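Local atomic coordinates of putative protein-disulfide isomerase (Pseudomonas syringae pv. tomato, PDB entry 3GN3), a protein that is of unknown function but probably acts as a DsbA-like thiol-disulfide oxidoreductase or isomerase. Residues F28-F33 and A89-R94; F97-H102 and P106-T111. All coordinates share one frame; numbering follows the deposited sequence.

In the fold
The two contacts follow one another along the chain, contact 1 closing before contact 2 opens, and their centres stand about 16 Å apart. Contact 1 sets helix 27-33, which follows strand 16-22 of the mixed sheet, against the end of helix 79-92. Contact 2 folds up the long connection from that helix to helix 112-123. The two meet where Phe-97 CE2 packs on Val-90 CA at 3.9 Å, so the end of one helix is shared ground. Consistent with a DsbA-like build, in which a helical insertion is joined to a thioredoxin-like unit, contact 1 probably lies at the seam, its centre about 9 Å from that of the chain, and contact 2 lies farther out, beside a second subunit.

Contact 1 of 2, residues F28-F33 and A89-R94; sequences FSVKAF and AVASHR
Val-30 and Ala-91 face each other where helix 27-33 meets the last turn of helix 79-92, with their CA atoms 5.5 Å apart. The interaction between the segments is wholly apolar. Both methyls of the valine rest on the alanine: CG2 comes 3.9 Å from Ala-91 CB, and CG1 lies 4.0 Å from the same atom. The small alanine thus lets the two helices come close at this point. Rotation about the first bond of Val-30 (chi1 167°) sets CG1 anti to the backbone N and CG2 anti to the carbonyl carbon, which spreads the fork over its partner. One turn on, Phe-33 approaches the same methyl, with CD2 4.1 Å from Ala-91 CB and the ring turned obliquely to it. The ring also touches Met-87 and Thr-88 earlier in helix 79-92, and Leu-22 of strand 16-22.

In the DsbA family a helical domain is inserted into a thioredoxin fold, and the first helix after a central strand carries the active-site region at its start. Helix 27-33 fits that place, and helix 79-92 is consistent with part of the insertion, so these apolar atoms probably sit at the seam between the two parts.

A longer side chain adds its aliphatic part. Arg-94 lays its CD 3.7 Å from Val-30 CG2, slanting over the methyl, while the chain bends at chi3 (59°) and NH1 hydrogen-bonds to Thr-25 O.

Within 89-94, Ala-89 O takes both the backbone N and ND1 of His-93; the ND1 bond is 3.2 Å long, lies in the carbonyl plane and leaves the imidazole at its edge. The bond draws the ring back toward the end of its own helix, and the ring stacks on Tyr-122 of helix 112-123.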
loop_
_atom_site.group_PDB
_atom_site.type_symbol
_atom_site.label_atom_id
_atom_site.label_comp_id
_atom_site.label_asym_id
_atom_site.label_seq_id
_atom_site.Cartn_x
_atom_site.Cartn_y
_atom_site.Cartn_z
ATOM N N PHE A 28 6.667 16.801 15.167
ATOM C CA PHE A 28 7.757 15.891 14.821
ATOM C C PHE A 28 8.285 16.201 13.444
ATOM O O PHE A 28 9.505 16.103 13.201
ATOM C CB PHE A 28 7.293 14.432 14.926
ATOM C CG PHE A 28 6.616 14.115 16.232
ATOM C CD1 PHE A 28 7.373 13.938 17.399
ATOM C CD2 PHE A 28 5.228 14.035 16.307
ATOM C CE1 PHE A 28 6.748 13.660 18.639
ATOM C CE2 PHE A 28 4.585 13.757 17.525
ATOM C CZ PHE A 28 5.357 13.571 18.703
ATOM N N SER A 29 7.366 16.582 12.547
ATOM C CA SER A 29 7.726 16.983 11.188
ATOM C C SER A 29 8.618 18.211 11.205
ATOM O O SER A 29 9.663 18.211 10.568
ATOM C CB SER A 29 6.489 17.226 10.326
ATOM O OG SER A 29 5.836 16.008 10.027
ATOM N N VAL A 30 8.208 19.232 11.955
ATOM C CA VAL A 30 8.978 20.470 12.167
ATOM C C VAL A 30 10.413 20.176 12.651
ATOM O O VAL A 30 11.393 20.654 12.070
ATOM C CB VAL A 30 8.228 21.416 13.163
ATOM C CG1 VAL A 30 9.135 22.544 13.655
ATOM C CG2 VAL A 30 6.951 21.966 12.521
ATOM N N LYS A 31 10.517 19.363 13.700
ATOM C CA LYS A 31 11.791 18.885 14.208
ATOM C C LYS A 31 12.658 18.286 13.073
ATOM O O LYS A 31 13.814 18.686 12.889
ATOM C CB LYS A 31 11.518 17.885 15.321
ATOM C CG LYS A 31 12.660 17.599 16.244
ATOM C CD LYS A 31 12.094 17.473 17.665
ATOM C CE LYS A 31 12.768 16.372 18.469
ATOM N NZ LYS A 31 12.279 15.005 18.021
ATOM N N ALA A 32 12.106 17.357 12.292
ATOM C CA ALA A 32 12.866 16.782 11.172
ATOM C C ALA A 32 13.169 17.831 10.097
ATOM O O ALA A 32 14.246 17.816 9.478
ATOM C CB ALA A 32 12.134 15.568 10.565
ATOM N N PHE A 33 12.222 18.746 9.889
ATOM C CA PHE A 33 12.365 19.769 8.860
ATOM C C PHE A 33 13.601 20.632 9.124
ATOM O O PHE A 33 14.457 20.797 8.254
ATOM C CB PHE A 33 11.098 20.638 8.783
ATOM C CG PHE A 33 11.240 21.833 7.886
ATOM C CD1 PHE A 33 11.273 21.679 6.505
ATOM C CD2 PHE A 33 11.368 23.114 8.431
ATOM C CE1 PHE A 33 11.405 22.785 5.668
ATOM C CE2 PHE A 33 11.496 24.240 7.598
ATOM C CZ PHE A 33 11.519 24.076 6.217
ATOM N N ALA A 89 8.148 29.463 7.799
ATOM C CA ALA A 89 7.260 30.385 8.526
ATOM C C ALA A 89 6.196 29.627 9.329
ATOM O O ALA A 89 5.910 29.980 10.491
ATOM C CB ALA A 89 6.630 31.405 7.576
ATOM N N VAL A 90 5.628 28.578 8.723
ATOM C CA VAL A 90 4.639 27.734 9.420
ATOM C C VAL A 90 5.318 26.992 10.581
ATOM O O VAL A 90 4.863 27.057 11.729
ATOM C CB VAL A 90 3.901 26.755 8.441
ATOM C CG1 VAL A 90 3.031 25.763 9.201
ATOM C CG2 VAL A 90 3.051 27.535 7.442
ATOM N N ALA A 91 6.430 26.328 10.274
ATOM C CA ALA A 91 7.223 25.601 11.273
ATOM C C ALA A 91 7.575 26.444 12.511
ATOM O O ALA A 91 7.342 26.001 13.638
ATOM C CB ALA A 91 8.465 25.020 10.634
ATOM N N SER A 92 8.104 27.656 12.296
ATOM C CA SER A 92 8.448 28.588 13.389
ATOM C C SER A 92 7.280 29.020 14.252
ATOM O O SER A 92 7.455 29.300 15.429
ATOM C CB SER A 92 9.070 29.850 12.833
ATOM O OG SER A 92 10.165 29.528 12.014
ATOM N N HIS A 93 6.099 29.117 13.653
ATOM C CA HIS A 93 4.891 29.499 14.382
ATOM C C HIS A 93 3.873 28.354 14.324
ATOM O O HIS A 93 2.680 28.580 14.105
ATOM C CB HIS A 93 4.297 30.765 13.765
ATOM C CG HIS A 93 5.227 31.938 13.770
ATOM N ND1 HIS A 93 6.095 32.204 12.729
ATOM C CD2 HIS A 93 5.420 32.920 14.686
ATOM C CE1 HIS A 93 6.772 33.305 13.001
ATOM N NE2 HIS A 93 6.380 33.760 14.180
ATOM N N ARG A 94 4.357 27.129 14.516
ATOM C CA ARG A 94 3.562 25.928 14.313
ATOM C C ARG A 94 2.243 25.996 15.059
ATOM O O ARG A 94 1.154 25.827 14.479
ATOM C CB ARG A 94 4.344 24.687 14.735
ATOM C CG ARG A 94 3.744 23.421 14.198
ATOM C CD ARG A 94 4.161 22.220 14.992
ATOM N NE ARG A 94 3.763 22.349 16.388
ATOM C CZ ARG A 94 2.540 22.121 16.852
ATOM N NH1 ARG A 94 1.568 21.750 16.039
ATOM N NH2 ARG A 94 2.290 22.281 18.134
#

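Contact 2 of 2, residues F97-H102 and P106-T111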
loop_
_atom_site.group_PDB
_atom_site.type_symbol
_atom_site.label_atom_id
_atom_site.label_comp_id
_atom_site.label_asym_id
_atom_site.label_seq_id
_atom_site.Cartn_x
_atom_site.Cartn_y
_atom_site.Cartn_z
ATOM N N PHE A 97 -0.806 27.710 13.699
ATOM C CA PHE A 97 -1.460 27.166 12.526
ATOM C C PHE A 97 -2.074 25.794 12.844
ATOM O O PHE A 97 -2.278 24.976 11.950
ATOM C CB PHE A 97 -0.462 27.045 11.385
ATOM C CG PHE A 97 0.024 28.358 10.853
ATOM C CD1 PHE A 97 -0.757 29.098 9.960
ATOM C CD2 PHE A 97 1.292 28.842 11.209
ATOM C CE1 PHE A 97 -0.304 30.311 9.442
ATOM C CE2 PHE A 97 1.767 30.049 10.696
ATOM C CZ PHE A 97 0.966 30.790 9.804
ATOM N N GLU A 98 -2.352 25.535 14.121
ATOM C CA GLU A 98 -2.947 24.266 14.508
ATOM C C GLU A 98 -4.072 24.483 15.509
ATOM O O GLU A 98 -4.527 25.624 15.686
ATOM C CB GLU A 98 -1.886 23.284 15.006
ATOM C CG GLU A 98 -1.860 21.961 14.211
ATOM C CD GLU A 98 -3.203 21.179 14.254
ATOM O OE1 GLU A 98 -4.135 21.462 13.451
ATOM O OE2 GLU A 98 -3.313 20.257 15.085
ATOM N N PHE A 99 -4.549 23.409 16.136
ATOM C CA PHE A 99 -5.707 23.503 17.020
ATOM C C PHE A 99 -5.396 22.789 18.328
ATOM O O PHE A 99 -4.808 21.707 18.309
ATOM C CB PHE A 99 -6.939 22.856 16.363
ATOM C CG PHE A 99 -7.488 23.609 15.152
ATOM C CD1 PHE A 99 -8.653 24.379 15.267
ATOM C CD2 PHE A 99 -6.869 23.510 13.897
ATOM C CE1 PHE A 99 -9.185 25.054 14.173
ATOM C CE2 PHE A 99 -7.386 24.187 12.786
ATOM C CZ PHE A 99 -8.554 24.978 12.929
ATOM N N GLU A 100 -5.790 23.368 19.463
ATOM C CA GLU A 100 -5.552 22.713 20.740
ATOM C C GLU A 100 -6.230 21.345 20.717
ATOM O O GLU A 100 -7.426 21.234 20.429
ATOM C CB GLU A 100 -6.026 23.570 21.926
ATOM N N HIS A 101 -5.450 20.307 21.004
ATOM C CA HIS A 101 -5.905 18.908 20.928
ATOM C C HIS A 101 -6.531 18.568 19.574
ATOM O O HIS A 101 -7.485 17.795 19.511
ATOM C CB HIS A 101 -6.907 18.587 22.041
ATOM C CG HIS A 101 -6.408 18.887 23.420
ATOM N ND1 HIS A 101 -5.391 18.169 24.021
ATOM C CD2 HIS A 101 -6.806 19.809 24.330
ATOM C CE1 HIS A 101 -5.175 18.644 25.236
ATOM N NE2 HIS A 101 -6.022 19.637 25.449
ATOM N N HIS A 102 -6.002 19.160 18.502
ATOM C CA HIS A 102 -6.574 19.051 17.155
ATOM C C HIS A 102 -8.091 19.309 17.143
ATOM O O HIS A 102 -8.803 18.743 16.323
ATOM C CB HIS A 102 -6.293 17.667 16.540
ATOM C CG HIS A 102 -4.881 17.180 16.693
ATOM N ND1 HIS A 102 -3.812 17.762 16.044
ATOM C CD2 HIS A 102 -4.375 16.115 17.359
ATOM C CE1 HIS A 102 -2.703 17.104 16.341
ATOM N NE2 HIS A 102 -3.018 16.098 17.132
ATOM N N PRO A 106 -8.236 29.467 19.196
ATOM C CA PRO A 106 -8.537 30.586 18.290
ATOM C C PRO A 106 -8.744 30.235 16.809
ATOM O O PRO A 106 -9.415 30.985 16.107
ATOM C CB PRO A 106 -7.323 31.523 18.446
ATOM C CG PRO A 106 -6.319 30.776 19.282
ATOM C CD PRO A 106 -7.085 29.756 20.069
ATOM N N ASN A 107 -8.191 29.129 16.318
ATOM C CA ASN A 107 -8.305 28.867 14.867
ATOM C C ASN A 107 -9.688 28.383 14.427
ATOM O O ASN A 107 -9.994 28.338 13.227
ATOM C CB ASN A 107 -7.199 27.950 14.353
ATOM C CG ASN A 107 -5.925 28.702 13.994
ATOM O OD1 ASN A 107 -4.841 28.279 14.358
ATOM N ND2 ASN A 107 -6.051 29.799 13.267
ATOM N N LEU A 108 -10.513 28.030 15.413
ATOM C CA LEU A 108 -11.937 27.797 15.178
ATOM C C LEU A 108 -12.618 29.042 14.582
ATOM O O LEU A 108 -13.618 28.934 13.868
ATOM C CB LEU A 108 -12.641 27.352 16.460
ATOM C CG LEU A 108 -12.381 25.903 16.875
ATOM C CD1 LEU A 108 -13.090 25.570 18.170
ATOM C CD2 LEU A 108 -12.796 24.926 15.773
ATOM N N ASP A 109 -12.039 30.209 14.846
ATOM C CA ASP A 109 -12.599 31.456 14.370
ATOM C C ASP A 109 -11.777 32.114 13.274
ATOM O O ASP A 109 -11.984 33.295 12.985
ATOM C CB ASP A 109 -12.848 32.414 15.536
ATOM C CG ASP A 109 -13.909 31.893 16.489
ATOM O OD1 ASP A 109 -14.982 31.415 16.017
ATOM O OD2 ASP A 109 -13.673 31.952 17.715
ATOM N N ALA A 110 -10.876 31.352 12.641
ATOM C CA ALA A 110 -10.103 31.868 11.498
ATOM C C ALA A 110 -10.597 31.289 10.191
ATOM O O ALA A 110 -11.203 30.230 10.168
ATOM C CB ALA A 110 -8.614 31.596 11.666
ATOM N N THR A 111 -10.308 31.980 9.101
ATOM C CA THR A 111 -10.774 31.578 7.786
ATOM C C THR A 111 -9.593 31.153 6.932
ATOM O O THR A 111 -8.460 31.520 7.232
ATOM C CB THR A 111 -11.494 32.753 7.066
ATOM O OG1 THR A 111 -10.540 33.787 6.737
ATOM C CG2 THR A 111 -12.607 33.324 7.951
#
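Glu-98, whose backbone oxygen lies beside the side chain of Asn-107, receives a hydrogen bond from His-102: ND1 stands 2.7 Å from OE2 and meets that oxygen nearly along its C-O axis, though OE2 lies 16° out of the imidazole plane. The bond straps the outer end of segment 97-102 to its beginning. The backbone between them completes the clasp with a type II beta turn from Phe-99 to His-102, closed by His-102 N on Phe-99 O at 2.8 Å. The other carboxylate oxygen, OE1, lies in the plane of the Phe-99 ring, at its edge.

That ring is the main surface offered to 106-111. With CG anti to the carbonyl carbon (chi1 -69°), it reaches across to the short 3-10 turn 106-108. Asn-107 CB sits over one face in a CH-pi contact, 3.8 Å from the ring centroid and displaced toward the rim. Alongside, Phe-99 CE1 rests 3.4 Å from Asn-107 C, at the peptide link to Leu-108, and comes 4.0 Å from Leu-108 CD2. A bond from Asp-109 N to Pro-106 O (3.0 Å) closes the 3-10 turn that carries Asn-107.

Phe-99 also packs on Pro-112 of the second subunit, and Leu-108 makes backbone hydrogen bonds to that subunit. Within the chain, the contact lies in the connection between helices 79-92 and 112-123: Phe-97 lies on Arg-118, Ile-119 and Tyr-122, Asn-107 on Ile-115, and Thr-111 caps the start of helix 112-123.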